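Long-range contacts in two-domain protein containing predicted PHP-like metal-dependent phosphoesterase (Bacteroides vulgatus ATCC 8482, PDB 3E38), which binds zinc ions in a PHP-like domain and is probably a metal-dependent phosphoesterase, perhaps acting as a 5'-3' exonuclease on DNA or RNA: residues H24-F29 with D194-I199; L48-L53 with L87-S92; G269-I274 with T308-F313. All blocks are in the same frame, centred on the assembly; numbering follows the deposited sequence.

Contact 1: residues H24-F29 with D194-I199; sequences HMHSVF and DIHQPI. With ZN (zinc ion), chain I; ZN (zinc ion), chain J.
His24, His26 and Asp194 converge on one zinc ion: NE2 of His24 and NE2 of His26 each bind it at 2.2 Å, and OD1 of Asp194 follows at 2.5 Å. Water 1 and Glu93, which also binds a third zinc ion, add to this shell. NE2 of His196 binds a second zinc ion at 2.1 Å, together with Asp31 and His56. The His-X-His pair of 24-29 and the Asp-X-His pair of 194-199 thus supply ligands from two loops that follow strands, as expected of the multinuclear metal centre of a PHP domain. The rings of His26 and His196 lie side by side in an offset stack, centroids 4.3 Å apart and planes 24° apart, with CD2 of His26 over the rim of the His196 face. With CG opposite its own backbone N (chi1 -160°), the carboxylate of Asp194 runs alongside the His24 ring toward the metal; CB, placed by the backbone, lies over that ring's face in a CH-pi contact. Farther out, Glu167 holds ND1 of His24 and Asn170 is the polar partner of Asp194. Beneath the side chains the backbones are pinned twice: N of Asp194 donates to O of His24 at 2.8 Å, from above the carbonyl plane, and N of His26 donates to O of Ile195 at 2.9 Å. Between these bonds, CB of Met25, a selenomethionine, presses against CG2 of Ile195 at 3.4 Å.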
loop_
_atom_site.group_PDB
_atom_site.type_symbol
_atom_site.label_atom_id
_atom_site.label_comp_id
_atom_site.label_asym_id
_atom_site.label_seq_id
_atom_site.Cartn_x
_atom_site.Cartn_y
_atom_site.Cartn_z
ATOM N N HIS B 24 14.147 -2.789 23.675
ATOM C CA HIS B 24 13.115 -2.235 24.559
ATOM C C HIS B 24 11.722 -2.466 24.019
ATOM O O HIS B 24 11.299 -1.913 23.018
ATOM C CB HIS B 24 13.363 -0.731 24.698
ATOM C CG HIS B 24 12.553 -0.054 25.750
ATOM N ND1 HIS B 24 12.916 1.173 26.263
ATOM C CD2 HIS B 24 11.460 -0.444 26.440
ATOM C CE1 HIS B 24 12.054 1.533 27.193
ATOM N NE2 HIS B 24 11.157 0.575 27.320
HETATM N N MSE B 25 11.016 -3.334 24.706
HETATM C CA MSE B 25 9.666 -3.661 24.324
HETATM C C MSE B 25 8.948 -4.350 25.463
HETATM O O MSE B 25 9.582 -4.786 26.429
HETATM C CB MSE B 25 9.690 -4.544 23.092
HETATM C CG MSE B 25 10.260 -5.901 23.321
HETATM SE SE MSE B 25 10.536 -6.879 21.645
HETATM C CE MSE B 25 11.751 -5.643 20.857
ATOM N N HIS B 26 7.643 -4.506 25.257
ATOM C CA HIS B 26 6.713 -5.027 26.262
ATOM C C HIS B 26 5.673 -6.007 25.813
ATOM O O HIS B 26 5.288 -6.028 24.669
ATOM C CB HIS B 26 5.989 -3.852 26.897
ATOM C CG HIS B 26 6.922 -2.854 27.497
ATOM N ND1 HIS B 26 7.331 -2.906 28.812
ATOM C CD2 HIS B 26 7.553 -1.798 26.944
ATOM C CE1 HIS B 26 8.148 -1.894 29.049
ATOM N NE2 HIS B 26 8.283 -1.197 27.929
ATOM N N SER B 27 5.285 -6.857 26.766
ATOM C CA SER B 27 4.247 -7.878 26.564
ATOM C C SER B 27 3.207 -7.724 27.669
ATOM O O SER B 27 3.293 -6.837 28.485
ATOM C CB SER B 27 4.796 -9.306 26.554
ATOM O OG SER B 27 5.102 -9.832 27.859
ATOM N N VAL B 28 2.209 -8.584 27.650
ATOM C CA VAL B 28 1.146 -8.542 28.636
ATOM C C VAL B 28 1.637 -8.852 30.079
ATOM O O VAL B 28 0.855 -8.818 31.041
ATOM C CB VAL B 28 0.008 -9.594 28.277
ATOM C CG1 VAL B 28 -0.801 -9.135 27.067
ATOM C CG2 VAL B 28 0.584 -10.966 28.091
ATOM N N PHE B 29 2.932 -9.170 30.189
ATOM C CA PHE B 29 3.572 -9.556 31.455
ATOM C C PHE B 29 4.008 -8.287 32.177
ATOM O O PHE B 29 4.443 -8.311 33.313
ATOM C CB PHE B 29 4.650 -10.623 31.257
ATOM C CG PHE B 29 4.081 -12.032 31.101
ATOM C CD1 PHE B 29 3.625 -12.493 29.888
ATOM C CD2 PHE B 29 4.037 -12.892 32.161
ATOM C CE1 PHE B 29 3.075 -13.751 29.760
ATOM C CE2 PHE B 29 3.477 -14.155 32.057
ATOM C CZ PHE B 29 3.015 -14.591 30.829
ATOM N N ASP B 194 10.076 0.427 22.083
ATOM C CA ASP B 194 9.308 0.613 23.306
ATOM C C ASP B 194 7.869 0.183 23.008
ATOM O O ASP B 194 6.891 0.695 23.549
ATOM C CB ASP B 194 9.402 2.075 23.802
ATOM C CG ASP B 194 9.054 2.199 25.276
ATOM O OD1 ASP B 194 8.581 1.171 25.833
ATOM O OD2 ASP B 194 9.288 3.281 25.905
ATOM N N ILE B 195 7.764 -0.797 22.118
ATOM C CA ILE B 195 6.450 -1.299 21.663
ATOM C C ILE B 195 5.599 -1.930 22.748
ATOM O O ILE B 195 6.081 -2.740 23.502
ATOM C CB ILE B 195 6.603 -2.267 20.432
ATOM C CG1 ILE B 195 5.238 -2.518 19.799
ATOM C CG2 ILE B 195 7.409 -3.533 20.784
ATOM C CD1 ILE B 195 4.732 -1.282 18.988
ATOM N N HIS B 196 4.335 -1.481 22.820
ATOM C CA HIS B 196 3.282 -2.047 23.718
ATOM C C HIS B 196 2.188 -2.694 22.899
ATOM O O HIS B 196 1.721 -3.789 23.187
ATOM C CB HIS B 196 2.661 -1.006 24.649
ATOM C CG HIS B 196 3.618 -0.420 25.654
ATOM N ND1 HIS B 196 4.720 0.323 25.282
ATOM C CD2 HIS B 196 3.619 -0.436 27.011
ATOM C CE1 HIS B 196 5.371 0.728 26.365
ATOM N NE2 HIS B 196 4.713 0.298 27.429
ATOM N N GLN B 197 1.804 -2.008 21.831
ATOM C CA GLN B 197 0.747 -2.475 20.946
ATOM C C GLN B 197 1.283 -3.538 20.013
ATOM O O GLN B 197 2.462 -3.804 20.020
ATOM C CB GLN B 197 0.257 -1.318 20.074
ATOM C CG GLN B 197 -0.408 -0.189 20.790
ATOM C CD GLN B 197 -1.829 -0.510 21.221
ATOM O OE1 GLN B 197 -2.402 -1.540 20.848
ATOM N NE2 GLN B 197 -2.402 0.375 22.022
ATOM N N PRO B 198 0.413 -4.193 19.245
ATOM C CA PRO B 198 0.997 -4.974 18.141
ATOM C C PRO B 198 1.845 -4.015 17.264
ATOM O O PRO B 198 1.578 -2.803 17.211
ATOM C CB PRO B 198 -0.245 -5.540 17.406
ATOM C CG PRO B 198 -1.300 -5.640 18.528
ATOM C CD PRO B 198 -1.037 -4.391 19.375
ATOM N N ILE B 199 2.927 -4.525 16.676
ATOM C CA ILE B 199 3.858 -3.667 15.942
ATOM C C ILE B 199 3.134 -2.933 14.793
ATOM O O ILE B 199 3.343 -1.750 14.559
ATOM C CB ILE B 199 5.124 -4.463 15.441
ATOM C CG1 ILE B 199 6.275 -3.525 15.083
ATOM C CG2 ILE B 199 4.776 -5.416 14.271
ATOM C CD1 ILE B 199 6.938 -2.758 16.315
HETATM ZN ZN ZN I . 9.168 0.824 28.198
HETATM ZN ZN ZN J . 5.176 0.520 29.470
HETATM O O HOH W 1 9.820 2.785 28.645
#

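Contact 2: residues L48-L53 with L87-S92; sequences LDAISL and LLIKGS
Ala50 and Leu87 start a short parallel pairing in which strand 50-56 lies beside strand 87-95, the two strands of a beta-alpha-beta crossover whose connecting helix is 72-83. Three backbone bonds knit this end closely. N of Leu87 donates to O of Asp49 with an N-H...O angle of 170°, N of Ile51 to O of Leu87, and N of Ile89 to O of Ile51 at 3.0 Å. On one face of the sheet CB of Ala50 sits 3.7 Å from CB of Leu87, and helix 223-231 covers both through Ile226. On the other face CG1 of Ile51 meets CD1 of Leu88 at 4.0 Å, the two side chains crossing at a slant. Ile51 takes the congested rotamer in which CG1 lies between backbone N and carbonyl carbon (chi1 66°), and this brings CG1 to the leucine methyl.

Beyond Ile89 the strands part and water enters. Water 3 accepts from N of Leu53 and donates to O of Ile89, while water 2 accepts from N of Gly91 and donates to O of Leu53. OG of Ser52 also reaches across, giving its proton to O of Ile89 at 2.7 Å from well above the carbonyl plane. Replacing Ser52 by alanine removes the hydroxyl, and the carbonyl of Ile89 would probably be left with water 3 alone, weakening the link where direct backbone bonding has stopped. Gly91 suits the same spot, since a beta carbon there would collide with OG of Ser52. O of Ile89 has two donors, a hydroxyl and a water, so that polar bridging replaces regular sheet pairing as the strands separate.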
loop_
_atom_site.group_PDB
_atom_site.type_symbol
_atom_site.label_atom_id
_atom_site.label_comp_id
_atom_site.label_asym_id
_atom_site.label_seq_id
_atom_site.Cartn_x
_atom_site.Cartn_y
_atom_site.Cartn_z
ATOM N N LEU B 48 14.854 -8.375 11.956
ATOM C CA LEU B 48 15.638 -8.068 13.124
ATOM C C LEU B 48 16.443 -9.266 13.404
ATOM O O LEU B 48 16.094 -10.350 12.976
ATOM C CB LEU B 48 14.759 -7.779 14.340
ATOM C CG LEU B 48 13.877 -6.565 14.433
ATOM C CD1 LEU B 48 13.475 -6.408 15.926
ATOM C CD2 LEU B 48 14.635 -5.389 13.943
ATOM N N ASP B 49 17.511 -9.045 14.166
ATOM C CA ASP B 49 18.442 -10.099 14.577
ATOM C C ASP B 49 18.382 -10.413 16.072
ATOM O O ASP B 49 18.682 -11.529 16.539
ATOM C CB ASP B 49 19.866 -9.666 14.246
ATOM C CG ASP B 49 20.096 -9.530 12.756
ATOM O OD1 ASP B 49 19.876 -10.510 12.020
ATOM O OD2 ASP B 49 20.535 -8.458 12.326
ATOM N N ALA B 50 17.993 -9.402 16.821
ATOM C CA ALA B 50 18.006 -9.489 18.266
ATOM C C ALA B 50 17.004 -8.549 18.922
ATOM O O ALA B 50 16.698 -7.440 18.430
ATOM C CB ALA B 50 19.444 -9.231 18.792
ATOM N N ILE B 51 16.527 -9.016 20.062
ATOM C CA ILE B 51 15.572 -8.271 20.850
ATOM C C ILE B 51 15.755 -8.510 22.309
ATOM O O ILE B 51 16.354 -9.457 22.718
ATOM C CB ILE B 51 14.091 -8.707 20.532
ATOM C CG1 ILE B 51 13.848 -10.139 20.970
ATOM C CG2 ILE B 51 13.748 -8.532 19.046
ATOM C CD1 ILE B 51 12.397 -10.640 20.743
ATOM N N SER B 52 15.213 -7.604 23.086
ATOM C CA SER B 52 15.138 -7.765 24.512
ATOM C C SER B 52 13.731 -7.369 24.960
ATOM O O SER B 52 13.339 -6.208 24.803
ATOM C CB SER B 52 16.189 -6.883 25.203
ATOM O OG SER B 52 16.221 -7.092 26.611
ATOM N N LEU B 53 12.987 -8.342 25.474
ATOM C CA LEU B 53 11.657 -8.103 26.050
ATOM C C LEU B 53 11.941 -7.582 27.463
ATOM O O LEU B 53 12.340 -8.329 28.377
ATOM C CB LEU B 53 10.820 -9.370 26.027
ATOM C CG LEU B 53 9.325 -9.349 26.336
ATOM C CD1 LEU B 53 8.594 -8.251 25.606
ATOM C CD2 LEU B 53 8.720 -10.730 25.986
ATOM N N LEU B 87 18.094 -13.671 18.394
ATOM C CA LEU B 87 18.898 -13.582 19.616
ATOM C C LEU B 87 18.092 -12.871 20.680
ATOM O O LEU B 87 17.600 -11.765 20.443
ATOM C CB LEU B 87 20.235 -12.804 19.394
ATOM C CG LEU B 87 21.268 -13.376 18.387
ATOM C CD1 LEU B 87 22.430 -12.401 18.176
ATOM C CD2 LEU B 87 21.800 -14.756 18.786
ATOM N N LEU B 88 18.013 -13.498 21.851
ATOM C CA LEU B 88 17.178 -13.020 22.953
ATOM C C LEU B 88 18.000 -12.606 24.160
ATOM O O LEU B 88 18.537 -13.417 24.886
ATOM C CB LEU B 88 16.146 -14.106 23.288
ATOM C CG LEU B 88 14.964 -13.937 24.234
ATOM C CD1 LEU B 88 13.931 -12.966 23.745
ATOM C CD2 LEU B 88 14.333 -15.297 24.420
ATOM N N ILE B 89 18.051 -11.308 24.356
ATOM C CA ILE B 89 18.765 -10.657 25.452
ATOM C C ILE B 89 17.737 -10.443 26.571
ATOM O O ILE B 89 16.707 -9.776 26.406
ATOM C CB ILE B 89 19.362 -9.311 24.959
ATOM C CG1 ILE B 89 20.247 -9.556 23.746
ATOM C CG2 ILE B 89 20.105 -8.483 26.088
ATOM C CD1 ILE B 89 20.505 -8.267 22.936
ATOM N N LYS B 90 18.016 -11.060 27.700
ATOM C CA LYS B 90 17.219 -10.905 28.903
ATOM C C LYS B 90 17.378 -9.468 29.421
ATOM O O LYS B 90 18.476 -8.913 29.519
ATOM C CB LYS B 90 17.647 -11.910 29.964
ATOM C CG LYS B 90 16.941 -11.677 31.312
ATOM C CD LYS B 90 17.383 -12.680 32.390
ATOM C CE LYS B 90 16.502 -13.931 32.419
ATOM N NZ LYS B 90 15.179 -13.627 33.002
ATOM N N GLY B 91 16.250 -8.853 29.731
ATOM C CA GLY B 91 16.292 -7.494 30.245
ATOM C C GLY B 91 14.998 -7.125 30.891
ATOM O O GLY B 91 13.984 -7.879 30.831
ATOM N N SER B 92 15.082 -5.933 31.468
ATOM C CA SER B 92 14.009 -5.316 32.217
ATOM C C SER B 92 14.129 -3.819 32.277
ATOM O O SER B 92 15.226 -3.220 32.156
ATOM C CB SER B 92 13.996 -5.811 33.679
ATOM O OG SER B 92 13.773 -7.219 33.791
HETATM O O HOH W 2 13.847 -10.315 29.303
HETATM O O HOH W 3 14.133 -10.912 26.597
#

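Contact 3: residues G269-I274 with T308-F313; sequences GVTLSI and TVRIGF
Strands 269-276 and 306-313 are antiparallel neighbours at the middle of a four-stranded sheet in the Ig-like domain, and segments 269-274 and 308-313 join them. Val270 with Ile311 and Leu272 with Val309 are the hydrogen-bonded pairs; N of Leu272 donates to O of Val309 at 2.6 Å, and N of Ile311 to O of Val270 at 2.7 Å. Their side chains share one face, where CD1 of Leu272 touches CD1 of Ile311 at 3.7 Å and CD1 of Ile274 meets CG2 of Val309. Leu343, the C-terminal residue, packs against Val270, Leu272 and Ile311. On the opposite face Arg310 bends at chi2 (77°) and lays its guanidinium over the backbone of Gly269 and Val270. NH1 of Arg310 donates to OG1 of Thr271 at 3.2 Å, nearly straight and in the guanidinium plane, while Asn266 takes NH2. Gly269 has no side chain to obstruct this, and a beta carbon would collide with O of Ile311. Back on the face of Val270 and Ile311, CG2 of Val270 approaches CZ of Phe313 at 3.4 Å, and CA of Gly269 stands over the face of the Phe313 ring, 3.7 Å from its centroid.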
loop_
_atom_site.group_PDB
_atom_site.type_symbol
_atom_site.label_atom_id
_atom_site.label_comp_id
_atom_site.label_asym_id
_atom_site.label_seq_id
_atom_site.Cartn_x
_atom_site.Cartn_y
_atom_site.Cartn_z
ATOM N N GLY B 269 32.677 19.103 -17.820
ATOM C CA GLY B 269 32.331 18.475 -16.532
ATOM C C GLY B 269 32.407 16.964 -16.493
ATOM O O GLY B 269 32.925 16.321 -17.399
ATOM N N VAL B 270 31.861 16.406 -15.421
ATOM C CA VAL B 270 31.905 14.957 -15.178
ATOM C C VAL B 270 30.516 14.407 -14.967
ATOM O O VAL B 270 29.659 15.043 -14.353
ATOM C CB VAL B 270 32.805 14.612 -13.936
ATOM C CG1 VAL B 270 32.773 13.114 -13.573
ATOM C CG2 VAL B 270 34.231 15.061 -14.170
ATOM N N THR B 271 30.298 13.220 -15.503
ATOM C CA THR B 271 29.014 12.536 -15.330
ATOM C C THR B 271 29.213 11.328 -14.444
ATOM O O THR B 271 30.051 10.477 -14.728
ATOM C CB THR B 271 28.406 12.132 -16.663
ATOM O OG1 THR B 271 28.026 13.321 -17.351
ATOM C CG2 THR B 271 27.172 11.263 -16.458
ATOM N N LEU B 272 28.470 11.307 -13.344
ATOM C CA LEU B 272 28.498 10.202 -12.385
ATOM C C LEU B 272 27.221 9.388 -12.413
ATOM O O LEU B 272 26.187 9.806 -12.914
ATOM C CB LEU B 272 28.686 10.728 -10.948
ATOM C CG LEU B 272 29.924 11.566 -10.597
ATOM C CD1 LEU B 272 29.815 12.117 -9.173
ATOM C CD2 LEU B 272 31.180 10.736 -10.772
ATOM N N SER B 273 27.316 8.178 -11.903
ATOM C CA SER B 273 26.107 7.389 -11.663
ATOM C C SER B 273 26.191 6.962 -10.221
ATOM O O SER B 273 27.070 6.177 -9.863
ATOM C CB SER B 273 25.964 6.159 -12.572
ATOM O OG SER B 273 26.818 5.097 -12.144
ATOM N N ILE B 274 25.293 7.498 -9.401
ATOM C CA ILE B 274 25.232 7.158 -7.977
ATOM C C ILE B 274 24.021 6.288 -7.660
ATOM O O ILE B 274 22.896 6.614 -7.960
ATOM C CB ILE B 274 25.180 8.414 -7.144
ATOM C CG1 ILE B 274 26.306 9.339 -7.591
ATOM C CG2 ILE B 274 25.280 8.078 -5.670
ATOM C CD1 ILE B 274 26.340 10.628 -6.856
ATOM N N THR B 308 21.832 9.443 -12.363
ATOM C CA THR B 308 22.866 10.047 -13.210
ATOM C C THR B 308 23.056 11.475 -12.750
ATOM O O THR B 308 22.150 12.293 -12.757
ATOM C CB THR B 308 22.488 10.043 -14.663
ATOM O OG1 THR B 308 22.013 8.746 -15.016
ATOM C CG2 THR B 308 23.694 10.423 -15.537
ATOM N N VAL B 309 24.258 11.771 -12.335
ATOM C CA VAL B 309 24.568 13.069 -11.777
ATOM C C VAL B 309 25.687 13.738 -12.560
ATOM O O VAL B 309 26.800 13.222 -12.672
ATOM C CB VAL B 309 24.951 12.894 -10.295
ATOM C CG1 VAL B 309 25.303 14.213 -9.641
ATOM C CG2 VAL B 309 23.807 12.220 -9.570
ATOM N N ARG B 310 25.355 14.884 -13.127
ATOM C CA ARG B 310 26.317 15.656 -13.888
ATOM C C ARG B 310 26.859 16.771 -13.030
ATOM O O ARG B 310 26.125 17.489 -12.357
ATOM C CB ARG B 310 25.670 16.224 -15.156
ATOM C CG ARG B 310 26.585 17.150 -16.006
ATOM C CD ARG B 310 27.631 16.412 -16.861
ATOM N NE ARG B 310 28.450 17.347 -17.643
ATOM C CZ ARG B 310 29.452 16.984 -18.443
ATOM N NH1 ARG B 310 29.771 15.702 -18.590
ATOM N NH2 ARG B 310 30.145 17.905 -19.096
ATOM N N ILE B 311 28.171 16.873 -13.041
ATOM C CA ILE B 311 28.872 17.947 -12.349
ATOM C C ILE B 311 29.580 18.789 -13.404
ATOM O O ILE B 311 30.465 18.312 -14.111
ATOM C CB ILE B 311 29.917 17.445 -11.322
ATOM C CG1 ILE B 311 29.262 16.631 -10.200
ATOM C CG2 ILE B 311 30.670 18.651 -10.725
ATOM C CD1 ILE B 311 28.640 15.344 -10.628
ATOM N N GLY B 312 29.157 20.034 -13.529
ATOM C CA GLY B 312 29.744 20.933 -14.490
ATOM C C GLY B 312 30.966 21.686 -13.988
ATOM O O GLY B 312 31.081 22.016 -12.797
ATOM N N PHE B 313 31.867 21.941 -14.943
ATOM C CA PHE B 313 33.102 22.728 -14.742
ATOM C C PHE B 313 32.991 24.052 -15.463
ATOM O O PHE B 313 33.104 24.084 -16.671
ATOM C CB PHE B 313 34.353 22.029 -15.298
ATOM C CG PHE B 313 34.637 20.694 -14.687
ATOM C CD1 PHE B 313 34.216 20.399 -13.395
ATOM C CD2 PHE B 313 35.406 19.755 -15.370
ATOM C CE1 PHE B 313 34.492 19.176 -12.830
ATOM C CE2 PHE B 313 35.701 18.518 -14.790
ATOM C CZ PHE B 313 35.249 18.239 -13.531
#

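From the N terminus, the chain first passes through 24-29, then enters strand 50-56. Contact 2 closes the short loop through helix 72-83 when strand 87-95 comes alongside. Contact 1 closes only at 194-199, after strand 188-192, well on in the large mixed sheet, so contact 2 is nested inside its loop. The two touch directly: CD1 of Leu53 packs 3.7 Å from CG of Met25, bringing the zinc-binding loop against the strand pairing. Contact 3 follows in series, closing a separate loop within the Ig-like domain. Its centre lies about 47 Å from that of contact 1 and on the other side of the chain's centre.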